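Long-range contacts in alpha-l-arabinofuranosidase domain protein (PDB 4ATW), which releases terminal alpha-L-arabinofuranosyl residues, probably from arabinose-containing saccharides, as a thermostable glycoside hydrolase of Thermotoga maritima: residues 204-209 / 228-233; 246-251 / 382-387; 274-279 / 318-323. All coordinates share one frame; numbering follows the deposited sequence.

In the fold
All three contacts are largely buried, but they hold different parts of the fold. Contacts 1 and 3 are parallel strand pairings in the eight-stranded barrel sheet; their centres lie about 9 Å apart, and strands 231-238 and 276-284 are neighbours, joined by probable hydrogen bonds such as Ile232 N to Lys276 O (2.9 Å). Backbone hydrogen bonds carry both pairings, contact 1 adding a carboxylate and contact 3 more aliphatic packing. Contact 2, with its centre about 21 Å from that of contact 3, sets the turn between helices 243-247 and 250-265 against strand 383-398 of the mixed sheet, and no hydrogen bond crosses it. Contact 3 is nested within the loop that contact 2 closes.

Contact 1 (204-209 / 228-233); sequences TIKAIA and VIDFIS
Asp230 grips the edge of strand 206-209 at both ends of one residue: its OD2 takes the amide of Ala207 (N to OD2 2.8 Å) on the anti lone pair, while its own N gives a bond to Ala207 O (2.9 Å). CG stands beside the backbone N (chi1 -57°), which swings the carboxylate back to that amide. Ala207 O is doubly satisfied, since Phe231 N also reaches it at 3.0 Å, nearly along the C=O axis, and this oxygen lies in the plane of the Phe231 ring, at its edge. Further on, Ala209 N bonds to Phe231 O from well above the carbonyl plane, and Ser233 N meets Ala209 O at 2.7 Å. The Asp230 carboxylate has salt-bridge partners too, Lys199 at OD2 and Arg273 at OD1, whereas Lys206 NZ stays 4.5 Å from Asp230 OD1, beyond a salt bridge. An alanine in place of Asp230 would probably leave the Ala207 amide without its acceptor and the charges of Lys199 and Arg273 without this mate. Ile208 CG1 lies alongside Phe231 CD1 on one face of the sheet; on the other, Ala209 CB meets Ile229 CD1 at 3.8 Å. Ser233 OG is hydrogen-bonded to Asp280 OD1. Two parallel neighbouring strands joined through helix 215-225 form a beta-alpha-beta unit of a (beta/alpha)8 barrel.

Contact 2 (246-251 / 382-387); sequences TVSTVY and MPFSVE
Phe384 CG sits between its backbone N and carbonyl carbon (chi1 84°), and this torsion sends the ring out from strand 383-398 to Thr249. In Thr249 it is OG1 that lies between N and carbonyl carbon (chi1 53°), with CG2 beside the backbone N, where the methyl reaches one face of the Phe384 ring. The two side chains cross at about a right angle. CG2 stands 3.8 Å from the ring centroid and 25° off the ring normal, a CH-pi contact displaced toward the rim, and Phe384 CZ is its nearest ring atom. Ser248 OG comes to the same ring at its edge, 4.0 Å from CZ of Phe384; its hydrogen bond goes to Tyr244 O.

The other arm of Thr249 is held within its own segment: OG1 donates to Thr246 O (2.7 Å), and it also has a hydrogen bond with Thr238 OG1. With two polar partners on OG1, the rotation that puts the methyl on the ring is probably held in place. This is the junction of two domains: the break between helices 243-247 and 250-265, a type I turn from Val247 to Val250, belongs to the catalytic barrel, and strand 383-398 to the mixed beta sheet packed against it.

Val386 fits beside the turn. Its CG2 lies 3.5 Å from Ser248 O, and its CG1 lies 4.0 Å from Tyr251 CB. Beyond CB the Tyr251 side chain leads away from the strand, and its hydroxyl is hydrogen-bonded to Asp393 OD2. Leu252, on helix 250-265, also touches both Phe384 and Val386.

Contact 3 (274-279 / 318-323); sequences GVKIAL and IVPLAN
Val319 wedges its two methyls against strand 276-284, CG2 meeting Ile277 CB at 4.0 Å and CG1 meeting Leu279 CB at 3.9 Å, so that the branched end spans the step between two residues on the same side of the strand. A chi1 of -171° turns CG1 toward Leu279 and puts CG2, beside the backbone N, against Ile277. Ile277 and Ile318 run side by side in the same direction and meet at their CD1 atoms, while Leu279 CB rests on the Ala322 methyl, CB to CB 4.1 Å. This aliphatic side is covered by Leu257 and Val260 against Ile277, and by Leu312 against Val319 and Ala322. On the reverse side Ala278 CB meets Leu321 CD1 at 4.1 Å, and Phe231 touches both residues. Pro320 fills the corner near the start of the strand: its CD lies 3.7 Å from Lys276 CB, and the lysine chain crosses the proline ring at about a right angle. Ile277 N to Ile318 O (2.8 Å), Leu279 N to Leu321 O and Asn323 N to Leu279 O are the hydrogen bonds that keep the backbones in step. Asn323 ND2 is hydrogen-bonded to His23 O and Asn64 OD1, on the first two strands of the barrel sheet. Two parallel strands linked through helix 299-313 form the last beta-alpha-beta unit of the (beta/alpha)8 barrel.

Contact 1 (204-209 / 228-233)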
ATOM      1  N   THR A 204      -2.769 -21.784  -8.425  1.00 35.31           N
ATOM      2  CA  THR A 204      -1.937 -20.609  -8.674  1.00 37.33           C
ATOM      3  C   THR A 204      -2.140 -19.383  -7.805  1.00 34.94           C
ATOM      4  O   THR A 204      -1.262 -18.537  -7.764  1.00 38.12           O
ATOM      5  CB  THR A 204      -2.075 -20.138 -10.092  1.00 38.30           C
ATOM      6  OG1 THR A 204      -3.334 -19.473 -10.231  1.00 34.78           O
ATOM      7  CG2 THR A 204      -1.985 -21.331 -11.056  1.00 39.10           C
ATOM      8  N   ILE A 205      -3.269 -19.254  -7.123  1.00 29.70           N
ATOM      9  CA  ILE A 205      -3.449 -18.085  -6.277  1.00 39.97           C
ATOM     10  C   ILE A 205      -2.563 -17.958  -5.025  1.00 36.29           C
ATOM     11  O   ILE A 205      -2.045 -18.926  -4.459  1.00 37.41           O
ATOM     12  CB  ILE A 205      -4.897 -17.935  -5.829  1.00 42.96           C
ATOM     13  CG1 ILE A 205      -5.331 -19.115  -4.966  1.00 44.87           C
ATOM     14  CG2 ILE A 205      -5.765 -17.811  -7.045  1.00 49.97           C
ATOM     15  CD1 ILE A 205      -6.781 -19.018  -4.491  1.00 17.56           C
ATOM     16  N   LYS A 206      -2.381 -16.716  -4.624  1.00 32.30           N
ATOM     17  CA  LYS A 206      -1.623 -16.401  -3.450  1.00 31.34           C
ATOM     18  C   LYS A 206      -2.666 -16.015  -2.384  1.00 43.12           C
ATOM     19  O   LYS A 206      -3.605 -15.231  -2.642  1.00 36.77           O
ATOM     20  CB  LYS A 206      -0.712 -15.215  -3.730  1.00 29.82           C
ATOM     21  CG  LYS A 206       0.280 -15.421  -4.836  1.00 38.16           C
ATOM     22  CD  LYS A 206       1.307 -16.444  -4.446  1.00 41.71           C
ATOM     23  CE  LYS A 206       2.620 -16.203  -5.173  1.00 45.81           C
ATOM     24  NZ  LYS A 206       3.720 -17.119  -4.711  1.00 61.37           N
ATOM     25  N   ALA A 207      -2.500 -16.570  -1.190  1.00 39.12           N
ATOM     26  CA  ALA A 207      -3.389 -16.286  -0.076  1.00 34.81           C
ATOM     27  C   ALA A 207      -2.747 -15.401   1.030  1.00 32.96           C
ATOM     28  O   ALA A 207      -1.651 -15.669   1.494  1.00 37.94           O
ATOM     29  CB  ALA A 207      -3.842 -17.587   0.525  1.00 23.90           C
ATOM     30  N   ILE A 208      -3.446 -14.352   1.454  1.00 23.28           N
ATOM     31  CA  ILE A 208      -2.964 -13.476   2.514  1.00 20.14           C
ATOM     32  C   ILE A 208      -3.909 -13.674   3.717  1.00 35.10           C
ATOM     33  O   ILE A 208      -5.135 -13.342   3.660  1.00 20.50           O
ATOM     34  CB  ILE A 208      -3.020 -12.006   2.109  1.00 13.45           C
ATOM     35  CG1 ILE A 208      -2.205 -11.753   0.849  1.00 18.22           C
ATOM     36  CG2 ILE A 208      -2.503 -11.172   3.194  1.00 20.09           C
ATOM     37  CD1 ILE A 208      -2.944 -12.134  -0.481  1.00 32.49           C
ATOM     38  N   ALA A 209      -3.338 -14.225   4.800  1.00 38.39           N
ATOM     39  CA  ALA A 209      -4.086 -14.517   6.029  1.00 32.89           C
ATOM     40  C   ALA A 209      -4.024 -13.351   6.977  1.00 25.17           C
ATOM     41  O   ALA A 209      -3.069 -12.620   7.000  1.00 31.25           O
ATOM     42  CB  ALA A 209      -3.541 -15.754   6.692  1.00 20.52           C
ATOM     43  N   VAL A 228      -0.084 -23.579   3.716  1.00 24.40           N
ATOM     44  CA  VAL A 228      -0.906 -23.234   2.575  1.00 28.84           C
ATOM     45  C   VAL A 228      -1.086 -21.774   2.289  1.00 31.17           C
ATOM     46  O   VAL A 228      -1.441 -21.416   1.177  1.00 39.30           O
ATOM     47  CB  VAL A 228      -2.329 -23.826   2.659  1.00 25.40           C
ATOM     48  CG1 VAL A 228      -2.281 -25.338   2.822  1.00 20.67           C
ATOM     49  CG2 VAL A 228      -3.082 -23.161   3.769  1.00 21.89           C
ATOM     50  N   ILE A 229      -0.894 -20.917   3.268  1.00 29.71           N
ATOM     51  CA  ILE A 229      -1.061 -19.507   2.991  1.00 27.44           C
ATOM     52  C   ILE A 229       0.274 -19.011   2.432  1.00 36.92           C
ATOM     53  O   ILE A 229       1.277 -19.694   2.591  1.00 37.24           O
ATOM     54  CB  ILE A 229      -1.434 -18.776   4.259  1.00 26.04           C
ATOM     55  CG1 ILE A 229      -0.279 -18.822   5.251  1.00  9.54           C
ATOM     56  CG2 ILE A 229      -2.645 -19.442   4.871  1.00 14.50           C
ATOM     57  CD1 ILE A 229      -0.680 -18.270   6.603  1.00 31.20           C
ATOM     58  N   ASP A 230       0.290 -17.854   1.763  1.00 40.92           N
ATOM     59  CA  ASP A 230       1.517 -17.315   1.186  1.00 26.04           C
ATOM     60  C   ASP A 230       2.038 -16.079   1.888  1.00 35.45           C
ATOM     61  O   ASP A 230       3.219 -15.755   1.782  1.00 38.77           O
ATOM     62  CB  ASP A 230       1.287 -17.019  -0.266  1.00 25.85           C
ATOM     63  CG  ASP A 230       0.827 -18.232  -1.016  1.00 46.66           C
ATOM     64  OD1 ASP A 230       1.676 -19.105  -1.256  1.00 53.83           O
ATOM     65  OD2 ASP A 230      -0.377 -18.342  -1.356  1.00 57.71           O
ATOM     66  N   PHE A 231       1.155 -15.394   2.608  1.00 32.31           N
ATOM     67  CA  PHE A 231       1.509 -14.203   3.359  1.00 28.24           C
ATOM     68  C   PHE A 231       0.718 -14.162   4.637  1.00 28.74           C
ATOM     69  O   PHE A 231      -0.208 -14.945   4.842  1.00 33.80           O
ATOM     70  CB  PHE A 231       1.145 -12.941   2.605  1.00 35.59           C
ATOM     71  CG  PHE A 231       1.759 -12.832   1.254  1.00 39.28           C
ATOM     72  CD1 PHE A 231       1.260 -13.542   0.179  1.00 32.07           C
ATOM     73  CD2 PHE A 231       2.838 -11.979   1.050  1.00 55.40           C
ATOM     74  CE1 PHE A 231       1.823 -13.402  -1.071  1.00 38.75           C
ATOM     75  CE2 PHE A 231       3.407 -11.838  -0.211  1.00 54.55           C
ATOM     76  CZ  PHE A 231       2.896 -12.551  -1.263  1.00 44.61           C
ATOM     77  N   ILE A 232       1.089 -13.223   5.493  1.00 30.52           N
ATOM     78  CA  ILE A 232       0.364 -12.999   6.727  1.00 29.95           C
ATOM     79  C   ILE A 232       0.279 -11.482   6.719  1.00 33.70           C
ATOM     80  O   ILE A 232       1.272 -10.783   6.559  1.00 25.16           O
ATOM     81  CB  ILE A 232       1.068 -13.565   7.971  1.00 19.04           C
ATOM     82  CG1 ILE A 232       0.273 -13.155   9.200  1.00 20.85           C
ATOM     83  CG2 ILE A 232       2.493 -13.099   8.052  1.00 18.94           C
ATOM     84  CD1 ILE A 232       0.581 -14.011  10.422  1.00 31.44           C
ATOM     85  N   SER A 233      -0.955 -11.013   6.786  1.00 43.65           N
ATOM     86  CA  SER A 233      -1.316  -9.611   6.720  1.00 41.65           C
ATOM     87  C   SER A 233      -0.875  -8.811   7.925  1.00 40.36           C
ATOM     88  O   SER A 233      -0.899  -9.331   9.038  1.00 35.18           O
ATOM     89  CB  SER A 233      -2.846  -9.542   6.538  1.00 22.76           C
ATOM     90  OG  SER A 233      -3.358  -8.251   6.706  1.00 44.41           O
TER

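Contact 2 (246-251 / 382-387)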
ATOM      1  N   THR A 246       5.575  11.689  14.307  1.00 40.39           N
ATOM      2  CA  THR A 246       4.995  11.107  13.107  1.00 40.60           C
ATOM      3  C   THR A 246       6.023  10.469  12.173  1.00 41.21           C
ATOM      4  O   THR A 246       5.911   9.301  11.837  1.00 47.80           O
ATOM      5  CB  THR A 246       4.134  12.145  12.325  1.00 30.13           C
ATOM      6  OG1 THR A 246       3.035  12.559  13.145  1.00 22.34           O
ATOM      7  CG2 THR A 246       3.551  11.535  11.078  1.00  8.15           C
ATOM      8  N   VAL A 247       7.036  11.203  11.744  1.00 45.54           N
ATOM      9  CA  VAL A 247       8.004  10.585  10.837  1.00 42.39           C
ATOM     10  C   VAL A 247       8.780   9.461  11.488  1.00 33.59           C
ATOM     11  O   VAL A 247       9.015   8.452  10.858  1.00 28.13           O
ATOM     12  CB  VAL A 247       9.041  11.588  10.249  1.00 42.98           C
ATOM     13  CG1 VAL A 247       8.346  12.615   9.415  1.00 38.95           C
ATOM     14  CG2 VAL A 247       9.830  12.241  11.357  1.00 52.07           C
ATOM     15  N   SER A 248       9.162   9.621  12.745  1.00 25.68           N
ATOM     16  CA  SER A 248       9.946   8.589  13.409  1.00 38.79           C
ATOM     17  C   SER A 248       9.294   7.202  13.514  1.00 44.01           C
ATOM     18  O   SER A 248       9.987   6.203  13.753  1.00 43.23           O
ATOM     19  CB  SER A 248      10.354   9.050  14.811  1.00 44.84           C
ATOM     20  OG  SER A 248       9.273   8.979  15.729  1.00 41.48           O
ATOM     21  N   THR A 249       7.980   7.125  13.321  1.00 33.31           N
ATOM     22  CA  THR A 249       7.326   5.847  13.422  1.00 42.83           C
ATOM     23  C   THR A 249       7.604   4.994  12.214  1.00 47.19           C
ATOM     24  O   THR A 249       7.072   3.890  12.107  1.00 62.36           O
ATOM     25  CB  THR A 249       5.804   5.962  13.556  1.00 50.63           C
ATOM     26  OG1 THR A 249       5.305   6.766  12.491  1.00 56.48           O
ATOM     27  CG2 THR A 249       5.414   6.549  14.896  1.00 58.38           C
ATOM     28  N   VAL A 250       8.393   5.483  11.268  1.00 49.37           N
ATOM     29  CA  VAL A 250       8.700   4.644  10.102  1.00 49.92           C
ATOM     30  C   VAL A 250       9.724   3.637  10.612  1.00 43.43           C
ATOM     31  O   VAL A 250       9.846   2.531  10.107  1.00 35.21           O
ATOM     32  CB  VAL A 250       9.248   5.482   8.887  1.00 39.77           C
ATOM     33  CG1 VAL A 250      10.251   6.449   9.360  1.00 61.14           C
ATOM     34  CG2 VAL A 250       9.872   4.604   7.842  1.00 28.14           C
ATOM     35  N   TYR A 251      10.425   4.007  11.669  1.00 47.11           N
ATOM     36  CA  TYR A 251      11.390   3.088  12.205  1.00 47.85           C
ATOM     37  C   TYR A 251      10.772   2.184  13.249  1.00 43.41           C
ATOM     38  O   TYR A 251      11.367   1.192  13.647  1.00 48.37           O
ATOM     39  CB  TYR A 251      12.623   3.852  12.675  1.00 38.29           C
ATOM     40  CG  TYR A 251      13.326   4.421  11.446  1.00 44.70           C
ATOM     41  CD1 TYR A 251      14.180   3.619  10.661  1.00 37.00           C
ATOM     42  CD2 TYR A 251      13.023   5.706  10.971  1.00 40.53           C
ATOM     43  CE1 TYR A 251      14.699   4.082   9.439  1.00 35.96           C
ATOM     44  CE2 TYR A 251      13.533   6.174   9.747  1.00 35.62           C
ATOM     45  CZ  TYR A 251      14.364   5.354   8.990  1.00 40.77           C
ATOM     46  OH  TYR A 251      14.824   5.789   7.776  1.00 36.83           O
ATOM     47  N   MET A 382      -2.150   6.060  21.238  1.00 58.65           N
ATOM     48  CA  MET A 382      -1.406   4.920  21.759  1.00 61.31           C
ATOM     49  C   MET A 382       0.063   5.286  21.940  1.00 58.30           C
ATOM     50  O   MET A 382       0.696   5.811  21.024  1.00 47.75           O
ATOM     51  CB  MET A 382      -1.538   3.719  20.820  1.00 75.17           C
ATOM     52  CG  MET A 382      -0.861   2.456  21.329  1.00 79.81           C
ATOM     53  SD  MET A 382      -0.640   1.217  20.038  1.00 94.27           S
ATOM     54  CE  MET A 382       0.147  -0.100  20.963  1.00 80.97           C
ATOM     55  N   PRO A 383       0.600   5.012  23.124  1.00 57.80           N
ATOM     56  CA  PRO A 383       1.993   5.363  23.429  1.00 50.55           C
ATOM     57  C   PRO A 383       2.952   4.458  22.706  1.00 43.08           C
ATOM     58  O   PRO A 383       2.660   3.292  22.538  1.00 49.98           O
ATOM     59  CB  PRO A 383       2.069   5.186  24.935  1.00 55.25           C
ATOM     60  CG  PRO A 383       1.169   4.043  25.164  1.00 61.12           C
ATOM     61  CD  PRO A 383      -0.034   4.360  24.283  1.00 64.85           C
ATOM     62  N   PHE A 384       4.087   5.003  22.269  1.00 49.69           N
ATOM     63  CA  PHE A 384       5.120   4.245  21.525  1.00 42.51           C
ATOM     64  C   PHE A 384       6.467   4.900  21.698  1.00 41.64           C
ATOM     65  O   PHE A 384       6.567   6.068  22.127  1.00 38.80           O
ATOM     66  CB  PHE A 384       4.842   4.250  20.033  1.00 38.52           C
ATOM     67  CG  PHE A 384       5.356   5.493  19.325  1.00 44.68           C
ATOM     68  CD1 PHE A 384       6.682   5.569  18.899  1.00 35.39           C
ATOM     69  CD2 PHE A 384       4.504   6.576  19.075  1.00 36.48           C
ATOM     70  CE1 PHE A 384       7.140   6.691  18.241  1.00 42.97           C
ATOM     71  CE2 PHE A 384       4.955   7.701  18.416  1.00 32.24           C
ATOM     72  CZ  PHE A 384       6.270   7.764  17.995  1.00 42.97           C
ATOM     73  N   SER A 385       7.506   4.165  21.325  1.00 40.86           N
ATOM     74  CA  SER A 385       8.854   4.712  21.439  1.00 56.45           C
ATOM     75  C   SER A 385       9.811   4.119  20.432  1.00 51.79           C
ATOM     76  O   SER A 385       9.771   2.928  20.184  1.00 58.95           O
ATOM     77  CB  SER A 385       9.404   4.467  22.829  1.00 55.00           C
ATOM     78  OG  SER A 385       9.496   3.089  23.050  1.00 64.83           O
ATOM     79  N   VAL A 386      10.672   4.952  19.857  1.00 46.22           N
ATOM     80  CA  VAL A 386      11.624   4.461  18.879  1.00 48.86           C
ATOM     81  C   VAL A 386      13.017   4.738  19.374  1.00 52.84           C
ATOM     82  O   VAL A 386      13.244   5.745  20.061  1.00 50.13           O
ATOM     83  CB  VAL A 386      11.446   5.141  17.536  1.00 41.86           C
ATOM     84  CG1 VAL A 386      12.511   4.647  16.568  1.00 52.94           C
ATOM     85  CG2 VAL A 386      10.060   4.857  17.009  1.00 54.88           C
ATOM     86  N   GLU A 387      13.943   3.841  19.043  1.00 50.23           N
ATOM     87  CA  GLU A 387      15.318   4.006  19.473  1.00 57.95           C
ATOM     88  C   GLU A 387      16.307   4.104  18.331  1.00 53.04           C
ATOM     89  O   GLU A 387      16.383   3.223  17.491  1.00 47.58           O
ATOM     90  CB  GLU A 387      15.741   2.864  20.376  1.00 60.24           C
ATOM     91  CG  GLU A 387      15.703   3.194  21.847  1.00 73.58           C
ATOM     92  CD  GLU A 387      16.417   2.136  22.666  1.00 89.57           C
ATOM     93  OE1 GLU A 387      16.002   0.953  22.588  1.00 86.62           O
ATOM     94  OE2 GLU A 387      17.395   2.484  23.375  1.00102.04           O
TER

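Contact 3 (274-279 / 318-323)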
ATOM      1  N   GLY A 274       8.282 -20.164   1.794  1.00 26.45           N
ATOM      2  CA  GLY A 274       8.666 -18.810   2.160  1.00 37.42           C
ATOM      3  C   GLY A 274       7.537 -17.859   2.537  1.00 34.24           C
ATOM      4  O   GLY A 274       7.460 -16.789   1.960  1.00 31.42           O
ATOM      5  N   VAL A 275       6.681 -18.200   3.505  1.00 28.18           N
ATOM      6  CA  VAL A 275       5.572 -17.324   3.845  1.00 18.26           C
ATOM      7  C   VAL A 275       6.145 -15.978   4.145  1.00 28.70           C
ATOM      8  O   VAL A 275       7.150 -15.887   4.854  1.00 27.54           O
ATOM      9  CB  VAL A 275       4.849 -17.791   5.061  1.00 29.23           C
ATOM     10  CG1 VAL A 275       3.791 -16.777   5.449  1.00 30.30           C
ATOM     11  CG2 VAL A 275       4.234 -19.116   4.786  1.00 38.80           C
ATOM     12  N   LYS A 276       5.514 -14.932   3.614  1.00 24.56           N
ATOM     13  CA  LYS A 276       6.003 -13.587   3.844  1.00 31.23           C
ATOM     14  C   LYS A 276       4.998 -12.628   4.397  1.00 27.61           C
ATOM     15  O   LYS A 276       3.873 -12.988   4.652  1.00 27.77           O
ATOM     16  CB  LYS A 276       6.670 -13.043   2.578  1.00 24.32           C
ATOM     17  CG  LYS A 276       7.930 -13.828   2.355  1.00 39.50           C
ATOM     18  CD  LYS A 276       8.718 -13.470   1.138  1.00 49.03           C
ATOM     19  CE  LYS A 276       9.863 -14.501   0.966  1.00 53.85           C
ATOM     20  NZ  LYS A 276      10.560 -14.840   2.259  1.00 26.69           N
ATOM     21  N   ILE A 277       5.419 -11.402   4.618  1.00 30.44           N
ATOM     22  CA  ILE A 277       4.519 -10.430   5.162  1.00 28.16           C
ATOM     23  C   ILE A 277       3.877  -9.591   4.084  1.00 34.62           C
ATOM     24  O   ILE A 277       4.537  -9.187   3.121  1.00 50.81           O
ATOM     25  CB  ILE A 277       5.253  -9.507   6.087  1.00 21.56           C
ATOM     26  CG1 ILE A 277       5.855 -10.312   7.222  1.00 24.12           C
ATOM     27  CG2 ILE A 277       4.316  -8.445   6.627  1.00 13.52           C
ATOM     28  CD1 ILE A 277       6.658  -9.453   8.224  1.00 36.01           C
ATOM     29  N   ALA A 278       2.583  -9.337   4.240  1.00 15.44           N
ATOM     30  CA  ALA A 278       1.866  -8.482   3.314  1.00 13.68           C
ATOM     31  C   ALA A 278       1.377  -7.275   4.120  1.00 14.08           C
ATOM     32  O   ALA A 278       0.469  -7.386   4.935  1.00 18.34           O
ATOM     33  CB  ALA A 278       0.717  -9.234   2.724  1.00 26.64           C
ATOM     34  N   LEU A 279       1.997  -6.125   3.936  1.00 19.43           N
ATOM     35  CA  LEU A 279       1.590  -4.934   4.682  1.00 20.87           C
ATOM     36  C   LEU A 279       0.441  -4.347   3.864  1.00 31.98           C
ATOM     37  O   LEU A 279       0.613  -3.286   3.231  1.00 29.77           O
ATOM     38  CB  LEU A 279       2.751  -3.946   4.711  1.00  9.63           C
ATOM     39  CG  LEU A 279       2.986  -2.981   5.867  1.00 12.64           C
ATOM     40  CD1 LEU A 279       3.932  -1.831   5.418  1.00  5.73           C
ATOM     41  CD2 LEU A 279       1.658  -2.431   6.348  1.00 23.88           C
ATOM     42  N   ILE A 318      11.095  -9.614   2.504  1.00 29.57           N
ATOM     43  CA  ILE A 318      10.238 -10.238   3.496  1.00 31.67           C
ATOM     44  C   ILE A 318       8.832  -9.618   3.470  1.00 28.44           C
ATOM     45  O   ILE A 318       7.867 -10.218   3.935  1.00 26.18           O
ATOM     46  CB  ILE A 318      10.789 -10.104   4.909  1.00 34.38           C
ATOM     47  CG1 ILE A 318      10.444  -8.753   5.453  1.00 27.75           C
ATOM     48  CG2 ILE A 318      12.266 -10.279   4.921  1.00 42.92           C
ATOM     49  CD1 ILE A 318      10.557  -8.726   6.889  1.00 41.69           C
ATOM     50  N   VAL A 319       8.725  -8.415   2.916  1.00 35.58           N
ATOM     51  CA  VAL A 319       7.440  -7.735   2.813  1.00 30.34           C
ATOM     52  C   VAL A 319       7.295  -7.394   1.349  1.00 28.93           C
ATOM     53  O   VAL A 319       7.390  -6.250   0.962  1.00 34.66           O
ATOM     54  CB  VAL A 319       7.421  -6.430   3.634  1.00 28.42           C
ATOM     55  CG1 VAL A 319       6.046  -5.862   3.690  1.00 31.31           C
ATOM     56  CG2 VAL A 319       7.898  -6.678   5.023  1.00 17.22           C
ATOM     57  N   PRO A 320       7.078  -8.393   0.506  1.00 23.46           N
ATOM     58  CA  PRO A 320       6.938  -8.119  -0.918  1.00 30.65           C
ATOM     59  C   PRO A 320       5.659  -7.419  -1.344  1.00 32.92           C
ATOM     60  O   PRO A 320       5.598  -6.795  -2.410  1.00 27.85           O
ATOM     61  CB  PRO A 320       7.071  -9.501  -1.537  1.00 20.46           C
ATOM     62  CG  PRO A 320       6.505 -10.381  -0.512  1.00 24.97           C
ATOM     63  CD  PRO A 320       7.120  -9.838   0.746  1.00 23.75           C
ATOM     64  N   LEU A 321       4.638  -7.508  -0.511  1.00 29.73           N
ATOM     65  CA  LEU A 321       3.364  -6.905  -0.861  1.00 32.06           C
ATOM     66  C   LEU A 321       2.965  -5.800   0.136  1.00 32.82           C
ATOM     67  O   LEU A 321       3.026  -6.003   1.358  1.00 29.95           O
ATOM     68  CB  LEU A 321       2.306  -8.007  -0.897  1.00 35.96           C
ATOM     69  CG  LEU A 321       1.105  -7.858  -1.821  1.00 42.05           C
ATOM     70  CD1 LEU A 321      -0.007  -8.752  -1.259  1.00 48.26           C
ATOM     71  CD2 LEU A 321       0.637  -6.377  -1.919  1.00 40.51           C
ATOM     72  N   ALA A 322       2.559  -4.640  -0.381  1.00 30.47           N
ATOM     73  CA  ALA A 322       2.161  -3.529   0.483  1.00 34.05           C
ATOM     74  C   ALA A 322       1.085  -2.667  -0.150  1.00 31.17           C
ATOM     75  O   ALA A 322       1.117  -2.402  -1.342  1.00 34.94           O
ATOM     76  CB  ALA A 322       3.372  -2.671   0.829  1.00 46.28           C
ATOM     77  N   ASN A 323       0.142  -2.217   0.663  1.00 28.69           N
ATOM     78  CA  ASN A 323      -0.950  -1.400   0.166  1.00 34.60           C
ATOM     79  C   ASN A 323      -1.270  -0.162   1.011  1.00 36.42           C
ATOM     80  O   ASN A 323      -1.583  -0.254   2.193  1.00 30.84           O
ATOM     81  CB  ASN A 323      -2.169  -2.280   0.031  1.00 33.95           C
ATOM     82  CG  ASN A 323      -1.927  -3.414  -0.920  1.00 37.97           C
ATOM     83  OD1 ASN A 323      -1.041  -4.218  -0.721  1.00 59.34           O
ATOM     84  ND2 ASN A 323      -2.696  -3.470  -1.974  1.00 50.34           N
TER